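Thiosulfate reductase (PDB 2VPZ) is a molybdenum oxidoreductase, probably reducing thiosulfate or polysulfide, that carries two molybdopterin guanine dinucleotides and a [4Fe-4S] cluster. Local coordinates at residues P72-R81 with T214-F222; Y619-H629 with I688-F699. One frame throughout, in Å; residues are numbered along the deposited sequence.

Contact 1: residues P72-R81 with T214-F222; sequences PKSRGRLCPR and THNTQLQDF. With MGD (2-amino-5,6-dimercapto-7-methyl-3,7,8a,9-tetrahydro-8-oxa-1,3,9,10-tetraaza-anthracen-4-one guanosine dinucleotide), chain I; SF4 (iron/sulfur cluster), chain G.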
# COMPACT_ATOMS: atom_id res chain seq x y z
N PRO A 72 22.87 -30.81 -8.53
CA PRO A 72 21.44 -30.87 -8.15
C PRO A 72 21.02 -30.34 -6.75
O PRO A 72 19.83 -30.20 -6.46
CB PRO A 72 21.04 -32.34 -8.33
CG PRO A 72 22.15 -32.95 -9.19
CD PRO A 72 23.39 -32.12 -8.91
N LYS A 73 21.99 -30.10 -5.88
CA LYS A 73 21.73 -29.59 -4.53
C LYS A 73 21.78 -28.05 -4.44
O LYS A 73 20.80 -27.43 -4.07
CB LYS A 73 22.70 -30.23 -3.51
CG LYS A 73 22.43 -31.71 -3.20
CD LYS A 73 23.12 -32.13 -1.93
CE LYS A 73 22.64 -33.49 -1.41
NZ LYS A 73 21.48 -33.36 -0.48
N SER A 74 22.90 -27.44 -4.81
CA SER A 74 22.97 -25.98 -4.76
C SER A 74 22.31 -25.25 -5.95
O SER A 74 21.61 -24.24 -5.76
CB SER A 74 24.42 -25.49 -4.58
OG SER A 74 25.33 -26.17 -5.40
N ARG A 75 22.48 -25.77 -7.17
CA ARG A 75 21.98 -25.14 -8.42
C ARG A 75 22.29 -23.63 -8.51
O ARG A 75 21.45 -22.85 -8.97
CB ARG A 75 20.47 -25.24 -8.60
CG ARG A 75 19.84 -26.54 -8.39
CD ARG A 75 18.40 -26.21 -8.22
NE ARG A 75 17.53 -27.33 -7.98
CZ ARG A 75 16.41 -27.24 -7.29
NH1 ARG A 75 16.08 -26.07 -6.77
NH2 ARG A 75 15.65 -28.30 -7.10
N GLY A 76 23.46 -23.21 -8.04
CA GLY A 76 23.83 -21.82 -8.08
C GLY A 76 23.67 -20.99 -6.81
O GLY A 76 24.35 -19.96 -6.64
N ARG A 77 22.77 -21.42 -5.93
CA ARG A 77 22.49 -20.78 -4.63
C ARG A 77 23.21 -21.44 -3.42
O ARG A 77 23.82 -22.52 -3.54
CB ARG A 77 20.98 -20.74 -4.31
CG ARG A 77 20.01 -20.88 -5.48
CD ARG A 77 19.78 -19.55 -6.15
NE ARG A 77 20.67 -19.32 -7.29
CZ ARG A 77 20.29 -19.34 -8.55
NH1 ARG A 77 19.03 -19.55 -8.84
NH2 ARG A 77 21.16 -19.14 -9.53
N LEU A 78 23.12 -20.79 -2.26
CA LEU A 78 23.72 -21.20 -0.99
C LEU A 78 22.99 -20.52 0.19
O LEU A 78 22.58 -19.35 0.09
CB LEU A 78 25.23 -20.83 -0.97
CG LEU A 78 26.32 -21.86 -0.59
CD1 LEU A 78 26.09 -23.19 -1.36
CD2 LEU A 78 27.74 -21.31 -0.87
N CYS A 79 22.81 -21.25 1.30
CA CYS A 79 22.17 -20.71 2.49
C CYS A 79 23.24 -19.93 3.28
O CYS A 79 24.43 -20.02 2.97
CB CYS A 79 21.58 -21.84 3.38
SG CYS A 79 22.80 -22.70 4.55
N PRO A 80 22.84 -19.15 4.32
CA PRO A 80 23.77 -18.38 5.16
C PRO A 80 24.94 -19.19 5.79
O PRO A 80 26.10 -18.76 5.81
CB PRO A 80 22.87 -17.70 6.21
CG PRO A 80 21.63 -18.60 6.25
CD PRO A 80 21.46 -19.10 4.84
N ARG A 81 24.62 -20.38 6.32
CA ARG A 81 25.61 -21.27 6.93
C ARG A 81 26.68 -21.73 5.94
O ARG A 81 27.85 -21.89 6.32
CB ARG A 81 24.90 -22.48 7.58
CG ARG A 81 24.05 -22.05 8.79
CD ARG A 81 23.02 -23.10 9.23
NE ARG A 81 22.17 -23.62 8.16
CZ ARG A 81 22.15 -24.87 7.70
NH1 ARG A 81 22.95 -25.78 8.22
NH2 ARG A 81 21.34 -25.19 6.69
N THR A 214 17.12 -24.53 7.37
CA THR A 214 17.53 -23.87 6.17
C THR A 214 18.31 -24.67 5.10
O THR A 214 19.11 -24.11 4.32
CB THR A 214 18.21 -22.52 6.66
OG1 THR A 214 17.71 -21.42 5.93
CG2 THR A 214 19.72 -22.61 6.66
N HIS A 215 18.05 -26.00 5.08
CA HIS A 215 18.61 -26.97 4.10
C HIS A 215 18.33 -26.33 2.74
O HIS A 215 17.19 -26.07 2.35
CB HIS A 215 17.93 -28.38 4.23
CG HIS A 215 18.58 -29.30 5.21
ND1 HIS A 215 17.95 -30.39 5.76
CD2 HIS A 215 19.79 -29.27 5.75
CE1 HIS A 215 18.76 -30.99 6.61
NE2 HIS A 215 19.90 -30.32 6.61
N ASN A 216 19.43 -26.10 2.03
CA ASN A 216 19.40 -25.44 0.74
C ASN A 216 18.28 -25.74 -0.25
O ASN A 216 17.33 -24.95 -0.40
CB ASN A 216 20.74 -25.59 0.02
CG ASN A 216 20.95 -24.57 -1.07
OD1 ASN A 216 20.01 -23.84 -1.41
ND2 ASN A 216 22.17 -24.49 -1.61
N THR A 217 18.39 -26.88 -0.92
CA THR A 217 17.45 -27.29 -1.97
C THR A 217 15.98 -27.31 -1.59
O THR A 217 15.10 -26.94 -2.40
CB THR A 217 17.80 -28.70 -2.58
OG1 THR A 217 19.19 -28.95 -2.50
CG2 THR A 217 17.33 -28.78 -4.05
N GLN A 218 15.68 -27.72 -0.36
CA GLN A 218 14.29 -27.76 0.04
C GLN A 218 13.75 -26.33 0.29
O GLN A 218 12.55 -26.12 0.23
CB GLN A 218 14.04 -28.71 1.24
CG GLN A 218 14.55 -28.28 2.62
CD GLN A 218 13.67 -28.77 3.83
OE1 GLN A 218 12.95 -29.78 3.74
NE2 GLN A 218 13.77 -28.06 4.95
N LEU A 219 14.64 -25.37 0.56
CA LEU A 219 14.20 -23.97 0.73
C LEU A 219 13.80 -23.50 -0.71
O LEU A 219 12.69 -23.01 -0.95
CB LEU A 219 15.32 -23.07 1.29
CG LEU A 219 14.93 -21.67 1.77
CD1 LEU A 219 13.58 -21.72 2.52
CD2 LEU A 219 16.06 -21.08 2.69
N GLN A 220 14.72 -23.70 -1.65
CA GLN A 220 14.49 -23.40 -3.05
C GLN A 220 13.16 -24.01 -3.53
O GLN A 220 12.30 -23.30 -4.03
CB GLN A 220 15.62 -23.94 -3.93
CG GLN A 220 16.93 -23.25 -3.74
CD GLN A 220 18.01 -23.83 -4.60
OE1 GLN A 220 19.18 -23.89 -4.22
NE2 GLN A 220 17.60 -24.28 -5.79
N ASP A 221 12.98 -25.32 -3.38
CA ASP A 221 11.77 -26.03 -3.83
C ASP A 221 10.45 -25.54 -3.21
O ASP A 221 9.41 -25.35 -3.89
CB ASP A 221 11.89 -27.57 -3.61
CG ASP A 221 13.01 -28.22 -4.45
OD1 ASP A 221 13.41 -27.62 -5.48
OD2 ASP A 221 13.46 -29.33 -4.08
N PHE A 222 10.47 -25.34 -1.89
CA PHE A 222 9.32 -24.82 -1.12
C PHE A 222 8.93 -23.43 -1.69
O PHE A 222 7.75 -23.16 -1.92
CB PHE A 222 9.70 -24.71 0.38
CG PHE A 222 8.57 -24.18 1.29
CD1 PHE A 222 7.37 -24.88 1.47
CD2 PHE A 222 8.75 -22.97 1.99
CE1 PHE A 222 6.37 -24.41 2.35
CE2 PHE A 222 7.76 -22.47 2.86
CZ PHE A 222 6.56 -23.20 3.05
PB MGD I . 10.74 -30.31 13.59
O1B MGD I . 11.10 -30.83 14.92
O2B MGD I . 9.78 -31.00 12.76
O3B MGD I . 12.23 -30.21 13.01
O3A MGD I . 14.32 -29.43 11.78
PA MGD I . 12.90 -30.08 11.56
O1A MGD I . 13.22 -31.35 10.93
O2A MGD I . 12.12 -29.21 10.70
O5' MGD I . 10.24 -28.84 13.70
C5' MGD I . 10.55 -27.84 14.68
C4' MGD I . 9.17 -27.25 14.88
O4' MGD I . 8.49 -28.31 15.53
C3' MGD I . 9.02 -26.03 15.84
O3' MGD I . 8.23 -24.98 15.23
C2' MGD I . 8.26 -26.58 17.07
O2' MGD I . 7.20 -25.68 17.39
C1' MGD I . 7.56 -27.78 16.50
N9 MGD I . 6.85 -28.72 17.42
C8 MGD I . 7.20 -29.01 18.71
N7 MGD I . 6.33 -29.90 19.27
C5 MGD I . 5.39 -30.17 18.33
C6 MGD I . 4.14 -30.95 18.29
O6 MGD I . 3.86 -31.63 19.28
N1 MGD I . 3.43 -30.98 17.16
C2 MGD I . 3.76 -30.24 16.07
N2 MGD I . 2.99 -30.29 14.93
N3 MGD I . 4.90 -29.47 16.04
C4 MGD I . 5.74 -29.40 17.11
C10 MGD I . 15.53 -30.01 12.22
C11 MGD I . 16.29 -30.30 10.97
O11 MGD I . 16.68 -29.04 10.39
C12 MGD I . 17.41 -31.36 11.14
S12 MGD I . 17.11 -32.86 11.84
C13 MGD I . 18.71 -31.15 10.72
S13 MGD I . 19.86 -32.40 10.82
C14 MGD I . 19.13 -29.83 10.12
N15 MGD I . 19.88 -28.98 10.97
C16 MGD I . 19.90 -27.62 10.77
C17 MGD I . 20.70 -26.64 11.59
O17 MGD I . 21.46 -27.07 12.50
N18 MGD I . 20.67 -25.30 11.27
C19 MGD I . 19.83 -24.89 10.28
N19 MGD I . 19.76 -23.59 10.07
N20 MGD I . 19.02 -25.69 9.50
C21 MGD I . 19.08 -27.04 9.70
N22 MGD I . 18.33 -27.89 9.02
C23 MGD I . 17.91 -29.15 9.54
FE1 SF4 G . 24.27 -26.81 2.12
FE2 SF4 G . 23.64 -24.74 3.81
FE3 SF4 G . 24.23 -27.23 4.79
FE4 SF4 G . 26.23 -25.70 3.73
S1 SF4 G . 25.00 -25.20 5.61
S2 SF4 G . 25.87 -27.96 3.34
S3 SF4 G . 25.10 -24.64 2.04
S4 SF4 G . 22.41 -26.68 3.47
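The hydroxyl of Thr217 is held by two partners: OG1 donates to Lys73 O at 2.7 Å and is also hydrogen-bonded to Trp49 NE1. One turn further along helix 216-227, Asp221 holds the guanidinium of Arg75. The straight arm of this salt bridge runs from Arg75 NH2 to Asp221 OD1 (2.8 Å), using the syn lone pair of the carboxylate and lying in the guanidinium plane, while NH1 adds a weak bond to the same oxygen. The methyl CG2 of Thr217 rests over one face of the guanidinium, near its rim. With alanine in place of Arg75, Asp221 would probably lose this counter-charge and the Thr217 methyl the flat group packed against it. Nearer the cluster, Asn216 ND2 reaches Arg77 O through a weak bond of 3.2 Å.

Here the Fe4S4 domain meets the molybdopterin oxidoreductase domain. Cys79 is the last of the four cysteines that hold the cluster; a chi1 of 83° sets its SG between the backbone N and the carbonyl carbon, and SG binds iron FE2 at 2.3 Å. Two residues on, the Arg81 guanidinium is sandwiched: sulfur S1 of the cluster lies 3.3 Å above one face and pterin atom C19 3.4 Å above the other. Such an arginine probably lies on the electron path between the two cofactors. Its edge faces Thr214, where NH2 makes a weak bond to O, and NH1 bonds Thr630. Thr214 N donates almost straight to pterin N20 (3.1 Å, 172°), and the adjoining His215 ring lies with one face over pterin N22.

Contact 2: residues Y619-H629 with I688-F699; sequences YRLLYGRSPVH and IRKDCVYIVHGF. With MGD (2-amino-5,6-dimercapto-7-methyl-3,7,8a,9-tetrahydro-8-oxa-1,3,9,10-tetraaza-anthracen-4-one guanosine dinucleotide), chain I.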
# COMPACT_ATOMS: atom_id res chain seq x y z
N TYR A 619 6.24 -24.67 31.75
CA TYR A 619 5.92 -24.67 30.31
C TYR A 619 6.63 -25.82 29.58
O TYR A 619 7.70 -26.23 30.01
CB TYR A 619 6.32 -23.36 29.64
CG TYR A 619 5.65 -22.16 30.22
CD1 TYR A 619 6.21 -21.48 31.31
CD2 TYR A 619 4.42 -21.71 29.72
CE1 TYR A 619 5.56 -20.38 31.89
CE2 TYR A 619 3.75 -20.62 30.29
CZ TYR A 619 4.33 -19.96 31.38
OH TYR A 619 3.67 -18.89 31.94
N ARG A 620 6.05 -26.35 28.50
CA ARG A 620 6.76 -27.38 27.76
C ARG A 620 7.89 -26.62 27.01
O ARG A 620 7.69 -25.52 26.51
CB ARG A 620 5.85 -28.12 26.76
CG ARG A 620 6.48 -29.38 26.14
CD ARG A 620 5.51 -30.10 25.18
NE ARG A 620 4.25 -30.51 25.80
CZ ARG A 620 4.06 -31.61 26.52
NH1 ARG A 620 5.05 -32.47 26.74
NH2 ARG A 620 2.85 -31.87 27.03
N LEU A 621 9.09 -27.22 26.98
CA LEU A 621 10.30 -26.67 26.37
C LEU A 621 10.36 -27.13 24.90
O LEU A 621 10.62 -28.31 24.65
CB LEU A 621 11.54 -27.17 27.11
CG LEU A 621 12.90 -26.43 27.19
CD1 LEU A 621 14.07 -27.44 27.14
CD2 LEU A 621 12.99 -25.42 26.05
N LEU A 622 10.08 -26.23 23.94
CA LEU A 622 10.13 -26.58 22.52
C LEU A 622 11.49 -26.03 22.03
O LEU A 622 12.09 -25.18 22.69
CB LEU A 622 8.91 -26.03 21.75
CG LEU A 622 7.47 -26.41 22.24
CD1 LEU A 622 6.38 -25.81 21.30
CD2 LEU A 622 7.32 -27.94 22.33
N TYR A 623 12.02 -26.51 20.91
CA TYR A 623 13.32 -26.05 20.47
C TYR A 623 13.44 -26.22 18.95
O TYR A 623 12.63 -26.90 18.33
CB TYR A 623 14.39 -26.85 21.22
CG TYR A 623 14.23 -28.34 21.03
CD1 TYR A 623 14.76 -28.99 19.92
CD2 TYR A 623 13.45 -29.12 21.92
CE1 TYR A 623 14.52 -30.34 19.66
CE2 TYR A 623 13.20 -30.46 21.68
CZ TYR A 623 13.74 -31.08 20.54
OH TYR A 623 13.50 -32.41 20.29
N GLY A 624 14.45 -25.60 18.35
CA GLY A 624 14.59 -25.70 16.93
C GLY A 624 15.81 -25.02 16.37
O GLY A 624 16.80 -24.81 17.09
N ARG A 625 15.73 -24.63 15.10
CA ARG A 625 16.85 -24.01 14.41
C ARG A 625 16.81 -22.50 14.18
O ARG A 625 15.74 -21.91 13.99
CB ARG A 625 17.06 -24.70 13.07
CG ARG A 625 17.00 -26.23 13.11
CD ARG A 625 18.17 -26.82 13.91
NE ARG A 625 18.18 -28.28 13.96
CZ ARG A 625 18.32 -29.02 15.07
NH1 ARG A 625 18.47 -28.45 16.25
NH2 ARG A 625 18.29 -30.35 14.98
N SER A 626 18.01 -21.89 14.19
CA SER A 626 18.23 -20.45 13.87
C SER A 626 18.70 -20.53 12.36
O SER A 626 19.62 -21.28 12.04
CB SER A 626 19.32 -19.86 14.80
OG SER A 626 19.80 -18.62 14.33
N PRO A 627 18.08 -19.72 11.45
CA PRO A 627 18.51 -19.82 10.04
C PRO A 627 19.99 -19.71 9.64
O PRO A 627 20.43 -20.14 8.54
CB PRO A 627 17.65 -18.76 9.31
CG PRO A 627 17.45 -17.66 10.39
CD PRO A 627 17.33 -18.48 11.70
N VAL A 628 20.74 -19.19 10.60
CA VAL A 628 22.15 -18.81 10.52
C VAL A 628 23.21 -19.62 11.32
O VAL A 628 24.43 -19.46 11.15
CB VAL A 628 22.16 -17.28 10.94
CG1 VAL A 628 23.50 -16.81 11.41
CG2 VAL A 628 21.62 -16.39 9.77
N HIS A 629 22.75 -20.50 12.21
CA HIS A 629 23.63 -21.31 13.03
C HIS A 629 23.37 -22.81 12.80
O HIS A 629 22.22 -23.23 12.62
CB HIS A 629 23.45 -20.96 14.57
CG HIS A 629 24.07 -19.67 15.03
ND1 HIS A 629 25.42 -19.48 15.14
CD2 HIS A 629 23.51 -18.52 15.41
CE1 HIS A 629 25.66 -18.26 15.55
NE2 HIS A 629 24.51 -17.65 15.72
N ILE A 688 2.81 -18.06 19.81
CA ILE A 688 2.91 -19.33 20.54
C ILE A 688 1.76 -19.54 21.55
O ILE A 688 1.21 -18.57 22.09
CB ILE A 688 4.32 -19.44 21.30
CG1 ILE A 688 4.61 -20.87 21.77
CG2 ILE A 688 4.37 -18.42 22.47
CD1 ILE A 688 6.10 -21.35 21.60
N ARG A 689 1.36 -20.79 21.75
CA ARG A 689 0.30 -21.15 22.72
C ARG A 689 0.83 -20.79 24.16
O ARG A 689 2.04 -20.55 24.33
CB ARG A 689 -0.05 -22.65 22.63
CG ARG A 689 -0.52 -23.11 21.22
CD ARG A 689 -0.82 -24.63 21.15
NE ARG A 689 -1.36 -25.17 22.40
CZ ARG A 689 -2.62 -25.51 22.64
NH1 ARG A 689 -3.54 -25.38 21.70
NH2 ARG A 689 -2.97 -25.99 23.83
N LYS A 690 -0.05 -20.76 25.17
CA LYS A 690 0.27 -20.41 26.57
C LYS A 690 0.90 -21.54 27.42
O LYS A 690 1.43 -21.31 28.52
CB LYS A 690 -0.98 -19.84 27.29
CG LYS A 690 -1.57 -18.57 26.65
CD LYS A 690 -2.75 -17.97 27.43
CE LYS A 690 -3.38 -16.78 26.69
NZ LYS A 690 -4.18 -15.86 27.57
N ASP A 691 0.81 -22.75 26.84
CA ASP A 691 1.29 -24.10 27.26
C ASP A 691 2.80 -24.26 27.12
O ASP A 691 3.39 -25.24 27.60
CB ASP A 691 0.99 -25.22 26.25
CG ASP A 691 -0.44 -25.53 26.03
OD1 ASP A 691 -1.14 -25.78 27.01
OD2 ASP A 691 -0.82 -25.59 24.85
N CYS A 692 3.35 -23.42 26.27
CA CYS A 692 4.70 -23.56 25.83
C CYS A 692 5.61 -22.41 25.91
O CYS A 692 5.20 -21.27 26.10
CB CYS A 692 4.69 -24.04 24.36
SG CYS A 692 3.80 -25.54 23.95
N VAL A 693 6.86 -22.76 25.64
CA VAL A 693 7.99 -21.87 25.60
C VAL A 693 8.95 -22.52 24.55
O VAL A 693 8.97 -23.75 24.36
CB VAL A 693 8.59 -21.75 27.09
CG1 VAL A 693 10.05 -22.12 27.15
CG2 VAL A 693 8.34 -20.32 27.63
N TYR A 694 9.69 -21.70 23.82
CA TYR A 694 10.58 -22.15 22.74
C TYR A 694 11.97 -21.45 22.75
O TYR A 694 12.04 -20.26 23.07
CB TYR A 694 9.86 -21.85 21.38
CG TYR A 694 10.69 -22.06 20.11
CD1 TYR A 694 10.75 -23.30 19.49
CD2 TYR A 694 11.44 -21.01 19.55
CE1 TYR A 694 11.54 -23.53 18.33
CE2 TYR A 694 12.24 -21.21 18.40
CZ TYR A 694 12.29 -22.48 17.79
OH TYR A 694 13.06 -22.71 16.67
N ILE A 695 13.06 -22.18 22.49
CA ILE A 695 14.41 -21.60 22.38
C ILE A 695 15.17 -22.33 21.26
O ILE A 695 14.90 -23.51 20.99
CB ILE A 695 15.29 -21.71 23.71
CG1 ILE A 695 15.51 -23.16 24.10
CG2 ILE A 695 14.64 -20.86 24.84
CD1 ILE A 695 16.60 -23.39 25.20
N VAL A 696 16.08 -21.65 20.56
CA VAL A 696 16.87 -22.30 19.51
C VAL A 696 17.97 -23.16 20.18
O VAL A 696 18.63 -22.69 21.12
CB VAL A 696 17.51 -21.25 18.54
CG1 VAL A 696 18.66 -21.90 17.70
CG2 VAL A 696 16.43 -20.64 17.60
N HIS A 697 18.14 -24.41 19.71
CA HIS A 697 19.17 -25.40 20.19
C HIS A 697 20.63 -25.02 19.84
O HIS A 697 20.88 -24.47 18.77
CB HIS A 697 18.95 -26.84 19.61
CG HIS A 697 20.11 -27.77 19.69
ND1 HIS A 697 20.64 -28.17 20.88
CD2 HIS A 697 20.91 -28.28 18.74
CE1 HIS A 697 21.73 -28.88 20.67
NE2 HIS A 697 21.92 -28.96 19.37
N GLY A 698 21.59 -25.30 20.72
CA GLY A 698 22.99 -24.99 20.45
C GLY A 698 23.70 -23.82 21.12
O GLY A 698 24.83 -23.49 20.78
N PHE A 699 23.04 -23.14 22.05
CA PHE A 699 23.70 -22.03 22.77
C PHE A 699 23.99 -22.51 24.21
O PHE A 699 23.78 -23.70 24.50
CB PHE A 699 22.85 -20.74 22.79
CG PHE A 699 22.87 -19.96 21.47
CD1 PHE A 699 22.00 -20.31 20.44
CD2 PHE A 699 23.75 -18.89 21.28
CE1 PHE A 699 22.01 -19.60 19.22
CE2 PHE A 699 23.78 -18.17 20.08
CZ PHE A 699 22.91 -18.52 19.04
PB MGD I . 10.74 -30.31 13.59
O1B MGD I . 11.10 -30.83 14.92
O2B MGD I . 9.78 -31.00 12.76
O3B MGD I . 12.23 -30.21 13.01
O3A MGD I . 14.32 -29.43 11.78
PA MGD I . 12.90 -30.08 11.56
O1A MGD I . 13.22 -31.35 10.93
O2A MGD I . 12.12 -29.21 10.70
O5' MGD I . 10.24 -28.84 13.70
C5' MGD I . 10.55 -27.84 14.68
C4' MGD I . 9.17 -27.25 14.88
O4' MGD I . 8.49 -28.31 15.53
C3' MGD I . 9.02 -26.03 15.84
O3' MGD I . 8.23 -24.98 15.23
C2' MGD I . 8.26 -26.58 17.07
O2' MGD I . 7.20 -25.68 17.39
C1' MGD I . 7.56 -27.78 16.50
N9 MGD I . 6.85 -28.72 17.42
C8 MGD I . 7.20 -29.01 18.71
N7 MGD I . 6.33 -29.90 19.27
C5 MGD I . 5.39 -30.17 18.33
C6 MGD I . 4.14 -30.95 18.29
O6 MGD I . 3.86 -31.63 19.28
N1 MGD I . 3.43 -30.98 17.16
C2 MGD I . 3.76 -30.24 16.07
N2 MGD I . 2.99 -30.29 14.93
N3 MGD I . 4.90 -29.47 16.04
C4 MGD I . 5.74 -29.40 17.11
C10 MGD I . 15.53 -30.01 12.22
C11 MGD I . 16.29 -30.30 10.97
O11 MGD I . 16.68 -29.04 10.39
C12 MGD I . 17.41 -31.36 11.14
S12 MGD I . 17.11 -32.86 11.84
C13 MGD I . 18.71 -31.15 10.72
S13 MGD I . 19.86 -32.40 10.82
C14 MGD I . 19.13 -29.83 10.12
N15 MGD I . 19.88 -28.98 10.97
C16 MGD I . 19.90 -27.62 10.77
C17 MGD I . 20.70 -26.64 11.59
O17 MGD I . 21.46 -27.07 12.50
N18 MGD I . 20.67 -25.30 11.27
C19 MGD I . 19.83 -24.89 10.28
N19 MGD I . 19.76 -23.59 10.07
N20 MGD I . 19.02 -25.69 9.50
C21 MGD I . 19.08 -27.04 9.70
N22 MGD I . 18.33 -27.89 9.02
C23 MGD I . 17.91 -29.15 9.54
O HOH W 1 2.30 -28.19 26.74
O HOH W 2 20.15 -26.01 16.15
O HOH W 3 13.98 -20.44 15.09
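Arg620 is bonded through both its backbone polar atoms: its N donates to Asp691 O at 3.0 Å, almost straight at 175°, and its O accepts from Val693 N, also at 3.0 Å. Two residues on the pattern repeats, with Leu622 N donating to Val693 O (2.7 Å) and Leu622 O accepting from Ile695 N. Gly624 then gives a weak bond to Ile695 O and takes a sounder one from His697 N. Asp691 O has a second donor, a water that also accepts from Arg620 NE; the guanidinium beyond is held by the carbonyls of Arg735 and Glu612.

These strands, 619-624 and 692-696, run parallel in the dinucleotide-binding domain, whose mixed sheet is consistent with a double-psi beta-barrel. Strand 738-744 flanks 619-624, and Tyr694 makes backbone bonds with Trp650 of strand 648-650. A chi1 of 172° turns the Tyr694 ring back along the Leu622 to Gly624 backbone; OH comes to 3.4 Å from Gly624 CA, which has no side chain in its way. That hydroxyl donates to a water, which in turn donates to Arg625 O.

Beyond the strands, Arg625 NH1 bonds a water that donates to His697 O. The carbonyl of His629 accepts a straight bond at 2.9 Å from N18 of the dinucleotide that also touches Leu622, and Ser626 O a weak one from its N19; Arg625 NH1 also bonds O17 of the other molybdopterin guanine dinucleotide. Asp644 satisfies the His629 NE2 and Ser626 OG; Phe699 points its edge at the His629 ring face, centroids 5.2 Å apart.

The two contacts come in series along the chain, 72-81 with 214-222 closing before 619-629 opens, and their centres lie 23 Å apart. Contact 1 joins the Fe4S4 domain to helix 216-227, whereas contact 2 sits in the mixed sheet of the dinucleotide-binding domain, so they share no secondary structure. They share a cofactor instead: both bind the pterin of the same molybdopterin guanine dinucleotide. Around it their ends meet directly, Pro80 CG packing against Pro627 O at 3.0 Å and Arg81 CD against His629 O at 3.5 Å. Parts of the chain far apart in sequence thus close round one pterin, beside the iron-sulfur cluster.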